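Local coordinates for protein valine-pyruvate aminotransferase (Salmonella typhimurium, PDB 3G7Q) that probably catalyses the pyridoxal 5'-phosphate-dependent transfer of an amino group from L-valine to pyruvate, yielding 3-methyl-2-oxobutanoate and L-alanine, at residues F172-V186 against K204-I218. Sequence-based numbering, arbitrary orientation. Where two conformers were deposited one is given.
Sequences FEHLHIGEETGMICV and KLDRLANQHNIPLVI
Ile184 and Val217 are joined through the backbone of two parallel strands: Val217 N donates to Ile184 O at 2.8 Å, Ile184 N to Pro215 O, and Val186 N to Val217 O at 2.9 Å. All three bonds are nearly straight. Just beyond the last of them, Ile218 CA approaches Val186 O at 3.3 Å as a CA-H...O contact. On the face that carries Cys185 and Val217, the selenomethionine at Met183 reaches Val217: its chain bends at its last torsion (chi3 -89°), which sets CE 3.6 Å from Val217 CG2, while its CB touches Pro215 CG; Phe115 and Leu114 of helix 107-118 pack on this side. The strands and the intervening helix 199-211 form a beta-alpha-beta crossover in the large mixed sheet of the fold type I architecture of PLP-dependent aminotransferases, where strand 181-187 lies between strands 129-132 and 216-219. The helix, antiparallel to strand 181-186, covers the face of Ile184 and Val186: Ile184 CD1 reaches Ala209 CB, and Val186 CG1 meets Leu205 CD1. A Schellman motif with Asn213 at positive phi ends the helix and leads into Ile214, whose CG1 sits between backbone N and carbonyl carbon (chi1 59°); CD1 thereby meets Thr181 CG2 at 3.5 Å and Ile184 CG1. Farther out, the loop before the strand lies along the helix. Ile177 CG2 stands over the centre of the His212 ring, 3.7 Å from its centroid, in a CH-pi contact, and Ile177 CD1 touches Leu208 CB. Lys204 runs extended across one face of Phe172, its CD 3.9 Å from the ring centroid, whereas Leu208 CD1 comes to the ring edge.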
loop_
_atom_site.group_PDB
_atom_site.type_symbol
_atom_site.label_atom_id
_atom_site.label_comp_id
_atom_site.label_asym_id
_atom_site.label_seq_id
_atom_site.Cartn_x
_atom_site.Cartn_y
_atom_site.Cartn_z
ATOM N N PHE A 172 -4.571 5.679 -35.606
ATOM C CA PHE A 172 -3.137 5.562 -35.855
ATOM C C PHE A 172 -2.580 6.682 -36.739
ATOM O O PHE A 172 -1.418 7.050 -36.587
ATOM C CB PHE A 172 -2.782 4.186 -36.434
ATOM C CG PHE A 172 -2.848 3.085 -35.421
ATOM C CD1 PHE A 172 -1.802 2.894 -34.532
ATOM C CD2 PHE A 172 -3.953 2.249 -35.350
ATOM C CE1 PHE A 172 -1.854 1.889 -33.583
ATOM C CE2 PHE A 172 -4.007 1.249 -34.401
ATOM C CZ PHE A 172 -2.949 1.069 -33.521
ATOM N N GLU A 173 -3.419 7.237 -37.606
ATOM C CA GLU A 173 -3.001 8.296 -38.528
ATOM C C GLU A 173 -2.522 9.534 -37.787
ATOM O O GLU A 173 -1.612 10.212 -38.257
ATOM C CB GLU A 173 -4.130 8.691 -39.492
ATOM C CG GLU A 173 -4.409 7.687 -40.611
ATOM C CD GLU A 173 -4.919 6.329 -40.113
ATOM O OE1 GLU A 173 -5.631 6.271 -39.058
ATOM O OE2 GLU A 173 -4.596 5.318 -40.788
ATOM N N HIS A 174 -3.116 9.812 -36.624
ATOM C CA HIS A 174 -2.756 10.978 -35.827
ATOM C C HIS A 174 -2.105 10.635 -34.505
ATOM O O HIS A 174 -1.973 11.506 -33.641
ATOM C CB HIS A 174 -4.002 11.826 -35.579
ATOM C CG HIS A 174 -4.689 12.223 -36.843
ATOM N ND1 HIS A 174 -5.884 11.672 -37.246
ATOM C CD2 HIS A 174 -4.311 13.070 -37.828
ATOM C CE1 HIS A 174 -6.224 12.178 -38.418
ATOM N NE2 HIS A 174 -5.283 13.025 -38.797
ATOM N N LEU A 175 -1.687 9.380 -34.334
ATOM C CA LEU A 175 -1.030 8.976 -33.107
ATOM C C LEU A 175 0.430 9.417 -33.136
ATOM O O LEU A 175 1.205 8.986 -33.991
ATOM C CB LEU A 175 -1.129 7.465 -32.919
ATOM C CG LEU A 175 -0.622 6.934 -31.579
ATOM C CD1 LEU A 175 -1.510 7.421 -30.437
ATOM C CD2 LEU A 175 -0.552 5.419 -31.634
ATOM N N HIS A 176 0.792 10.252 -32.167
ATOM C CA HIS A 176 2.120 10.822 -32.077
ATOM C C HIS A 176 2.910 10.185 -30.945
ATOM O O HIS A 176 2.534 10.286 -29.776
ATOM C CB HIS A 176 2.004 12.331 -31.860
ATOM N N ILE A 177 3.978 9.488 -31.308
ATOM C CA ILE A 177 4.881 8.889 -30.353
ATOM C C ILE A 177 6.228 9.461 -30.691
ATOM O O ILE A 177 6.667 9.365 -31.836
ATOM C CB ILE A 177 4.975 7.382 -30.491
ATOM C CG1 ILE A 177 3.579 6.753 -30.478
ATOM C CG2 ILE A 177 5.844 6.823 -29.365
ATOM C CD1 ILE A 177 3.594 5.296 -30.823
ATOM N N GLY A 178 6.883 10.064 -29.715
ATOM C CA GLY A 178 8.179 10.669 -29.961
ATOM C C GLY A 178 9.176 10.352 -28.889
ATOM O O GLY A 178 8.957 9.475 -28.036
ATOM N N GLU A 179 10.274 11.105 -28.936
ATOM C CA GLU A 179 11.356 10.978 -27.987
ATOM C C GLU A 179 10.881 11.266 -26.570
ATOM O O GLU A 179 11.457 10.744 -25.630
ATOM C CB GLU A 179 12.513 11.931 -28.363
ATOM N N GLU A 180 9.838 12.084 -26.423
ATOM C CA GLU A 180 9.291 12.425 -25.110
ATOM C C GLU A 180 8.267 11.421 -24.541
ATOM O O GLU A 180 7.754 11.644 -23.448
ATOM C CB GLU A 180 8.650 13.825 -25.123
ATOM C CG GLU A 180 7.243 13.967 -25.759
ATOM C CD GLU A 180 7.222 13.851 -27.284
ATOM O OE1 GLU A 180 6.127 14.007 -27.865
ATOM O OE2 GLU A 180 8.284 13.608 -27.902
ATOM N N THR A 181 7.930 10.368 -25.289
ATOM C CA THR A 181 7.008 9.354 -24.799
ATOM C C THR A 181 7.797 8.357 -23.978
ATOM O O THR A 181 8.719 7.724 -24.491
ATOM C CB THR A 181 6.332 8.615 -25.953
ATOM O OG1 THR A 181 5.728 9.568 -26.833
ATOM C CG2 THR A 181 5.256 7.636 -25.427
ATOM N N GLY A 182 7.441 8.214 -22.710
ATOM C CA GLY A 182 8.134 7.287 -21.825
ATOM C C GLY A 182 7.520 5.892 -21.800
ATOM O O GLY A 182 8.218 4.919 -21.550
HETATM N N MSE A 183 6.215 5.808 -22.034
HETATM C CA MSE A 183 5.497 4.541 -22.042
HETATM C C MSE A 183 4.144 4.713 -22.685
HETATM O O MSE A 183 3.604 5.822 -22.730
HETATM C CB MSE A 183 5.320 3.977 -20.623
HETATM C CG MSE A 183 4.818 4.951 -19.584
HETATM SE SE MSE A 183 4.449 4.042 -17.851
HETATM C CE MSE A 183 2.855 3.623 -18.126
ATOM N N ILE A 184 3.612 3.592 -23.168
ATOM C CA ILE A 184 2.311 3.535 -23.813
ATOM C C ILE A 184 1.442 2.713 -22.868
ATOM O O ILE A 184 1.839 1.625 -22.465
ATOM C CB ILE A 184 2.397 2.870 -25.180
ATOM C CG1 ILE A 184 3.387 3.632 -26.075
ATOM C CG2 ILE A 184 1.007 2.782 -25.802
ATOM C CD1 ILE A 184 3.561 3.062 -27.509
ATOM N N CYS A 185 0.268 3.228 -22.530
ATOM C CA CYS A 185 -0.578 2.569 -21.548
ATOM C C CYS A 185 -2.001 2.337 -22.037
ATOM O O CYS A 185 -2.654 3.266 -22.489
ATOM C CB CYS A 185 -0.603 3.430 -20.293
ATOM S SG CYS A 185 -1.387 2.631 -18.902
ATOM N N VAL A 186 -2.477 1.096 -21.934
ATOM C CA VAL A 186 -3.830 0.726 -22.327
ATOM C C VAL A 186 -4.369 -0.242 -21.269
ATOM O O VAL A 186 -3.618 -0.781 -20.468
ATOM C CB VAL A 186 -3.898 0.047 -23.707
ATOM C CG1 VAL A 186 -3.445 0.966 -24.799
ATOM C CG2 VAL A 186 -3.077 -1.248 -23.718
ATOM N N LYS A 204 -0.199 -3.704 -33.281
ATOM C CA LYS A 204 0.379 -2.475 -33.861
ATOM C C LYS A 204 1.044 -1.643 -32.759
ATOM O O LYS A 204 2.206 -1.249 -32.883
ATOM C CB LYS A 204 -0.677 -1.621 -34.585
ATOM C CG LYS A 204 -1.194 -2.141 -35.925
ATOM C CD LYS A 204 -2.193 -1.125 -36.496
ATOM C CE LYS A 204 -2.920 -1.590 -37.735
ATOM N NZ LYS A 204 -3.936 -0.566 -38.180
ATOM N N LEU A 205 0.315 -1.401 -31.668
ATOM C CA LEU A 205 0.885 -0.695 -30.499
ATOM C C LEU A 205 2.129 -1.397 -29.952
ATOM O O LEU A 205 3.095 -0.734 -29.562
ATOM C CB LEU A 205 -0.154 -0.520 -29.383
ATOM C CG LEU A 205 -1.306 0.441 -29.643
ATOM C CD1 LEU A 205 -2.338 0.404 -28.501
ATOM C CD2 LEU A 205 -0.777 1.879 -29.872
ATOM N N ASP A 206 2.113 -2.730 -29.934
ATOM C CA ASP A 206 3.252 -3.534 -29.475
ATOM C C ASP A 206 4.453 -3.282 -30.400
ATOM O O ASP A 206 5.573 -3.144 -29.930
ATOM C CB ASP A 206 2.873 -5.015 -29.464
ATOM C CG ASP A 206 4.011 -5.931 -29.015
ATOM O OD1 ASP A 206 4.555 -5.757 -27.923
ATOM O OD2 ASP A 206 4.308 -6.871 -29.771
ATOM N N ARG A 207 4.212 -3.228 -31.707
ATOM C CA ARG A 207 5.288 -2.958 -32.670
ATOM C C ARG A 207 5.824 -1.526 -32.519
ATOM O O ARG A 207 7.033 -1.309 -32.579
ATOM C CB ARG A 207 4.828 -3.245 -34.114
ATOM C CG ARG A 207 4.480 -4.726 -34.367
ATOM C CD ARG A 207 4.214 -5.070 -35.854
ATOM N NE ARG A 207 3.154 -4.280 -36.491
ATOM C CZ ARG A 207 1.841 -4.544 -36.503
ATOM N NH1 ARG A 207 1.290 -5.588 -35.870
ATOM N NH2 ARG A 207 1.046 -3.711 -37.157
ATOM N N LEU A 208 4.933 -0.554 -32.347
ATOM C CA LEU A 208 5.337 0.834 -32.121
ATOM C C LEU A 208 6.166 0.983 -30.835
ATOM O O LEU A 208 7.222 1.619 -30.856
ATOM C CB LEU A 208 4.121 1.769 -32.100
ATOM C CG LEU A 208 3.448 2.027 -33.449
ATOM C CD1 LEU A 208 2.056 2.591 -33.268
ATOM C CD2 LEU A 208 4.318 2.938 -34.358
ATOM N N ALA A 209 5.718 0.358 -29.745
ATOM C CA ALA A 209 6.442 0.415 -28.469
ATOM C C ALA A 209 7.857 -0.140 -28.638
ATOM O O ALA A 209 8.840 0.474 -28.175
ATOM C CB ALA A 209 5.688 -0.343 -27.365
ATOM N N ASN A 210 7.960 -1.289 -29.301
ATOM C CA ASN A 210 9.255 -1.915 -29.539
ATOM C C ASN A 210 10.138 -1.007 -30.385
ATOM O O ASN A 210 11.306 -0.800 -30.071
ATOM C CB ASN A 210 9.091 -3.255 -30.243
ATOM C CG ASN A 210 10.384 -4.032 -30.303
ATOM O OD1 ASN A 210 10.963 -4.203 -31.369
ATOM N ND2 ASN A 210 10.865 -4.466 -29.148
ATOM N N GLN A 211 9.560 -0.461 -31.454
ATOM C CA GLN A 211 10.272 0.452 -32.343
ATOM C C GLN A 211 10.790 1.695 -31.635
ATOM O O GLN A 211 11.869 2.185 -31.959
ATOM C CB GLN A 211 9.376 0.891 -33.490
ATOM C CG GLN A 211 9.177 -0.160 -34.556
ATOM C CD GLN A 211 8.136 0.248 -35.601
ATOM O OE1 GLN A 211 7.783 -0.557 -36.467
ATOM N NE2 GLN A 211 7.662 1.498 -35.541
ATOM N N HIS A 212 10.035 2.198 -30.670
ATOM C CA HIS A 212 10.452 3.372 -29.900
ATOM C C HIS A 212 11.199 3.038 -28.607
ATOM O O HIS A 212 11.539 3.941 -27.856
ATOM C CB HIS A 212 9.246 4.260 -29.620
ATOM C CG HIS A 212 8.730 4.956 -30.840
ATOM N ND1 HIS A 212 9.137 6.223 -31.194
ATOM C CD2 HIS A 212 7.874 4.553 -31.807
ATOM C CE1 HIS A 212 8.537 6.577 -32.315
ATOM N NE2 HIS A 212 7.765 5.582 -32.708
ATOM N N ASN A 213 11.490 1.759 -28.372
ATOM C CA ASN A 213 12.188 1.311 -27.171
ATOM C C ASN A 213 11.543 1.789 -25.872
ATOM O O ASN A 213 12.227 2.252 -24.959
ATOM C CB ASN A 213 13.662 1.725 -27.241
ATOM C CG ASN A 213 14.353 1.127 -28.440
ATOM O OD1 ASN A 213 14.317 -0.091 -28.637
ATOM N ND2 ASN A 213 14.973 1.974 -29.262
ATOM N N ILE A 214 10.217 1.681 -25.812
ATOM C CA ILE A 214 9.467 2.038 -24.611
ATOM C C ILE A 214 8.491 0.907 -24.329
ATOM O O ILE A 214 8.084 0.205 -25.260
ATOM C CB ILE A 214 8.725 3.376 -24.754
ATOM C CG1 ILE A 214 7.745 3.345 -25.930
ATOM C CG2 ILE A 214 9.737 4.530 -24.899
ATOM C CD1 ILE A 214 6.979 4.619 -26.087
ATOM N N PRO A 215 8.137 0.709 -23.046
ATOM C CA PRO A 215 7.221 -0.383 -22.719
ATOM C C PRO A 215 5.778 -0.153 -23.120
ATOM O O PRO A 215 5.311 0.994 -23.173
ATOM C CB PRO A 215 7.261 -0.435 -21.187
ATOM C CG PRO A 215 7.672 0.949 -20.764
ATOM C CD PRO A 215 8.575 1.454 -21.848
ATOM N N LEU A 216 5.082 -1.254 -23.371
ATOM C CA LEU A 216 3.637 -1.233 -23.582
ATOM C C LEU A 216 3.044 -1.788 -22.308
ATOM O O LEU A 216 3.275 -2.935 -21.982
ATOM C CB LEU A 216 3.215 -2.099 -24.756
ATOM C CG LEU A 216 1.712 -2.267 -24.990
ATOM C CD1 LEU A 216 1.009 -0.906 -25.115
ATOM C CD2 LEU A 216 1.458 -3.194 -26.225
ATOM N N VAL A 217 2.290 -0.958 -21.592
ATOM C CA VAL A 217 1.726 -1.329 -20.312
ATOM C C VAL A 217 0.262 -1.664 -20.541
ATOM O O VAL A 217 -0.467 -0.859 -21.130
ATOM C CB VAL A 217 1.879 -0.174 -19.288
ATOM C CG1 VAL A 217 1.359 -0.598 -17.927
ATOM C CG2 VAL A 217 3.353 0.257 -19.175
ATOM N N ILE A 218 -0.155 -2.854 -20.108
ATOM C CA ILE A 218 -1.536 -3.324 -20.267
ATOM C C ILE A 218 -2.161 -3.641 -18.908
ATOM O O ILE A 218 -1.690 -4.511 -18.176
ATOM C CB ILE A 218 -1.645 -4.579 -21.164
ATOM C CG1 ILE A 218 -0.916 -4.355 -22.495
ATOM C CG2 ILE A 218 -3.127 -4.935 -21.375
ATOM C CD1 ILE A 218 -0.790 -5.621 -23.411
#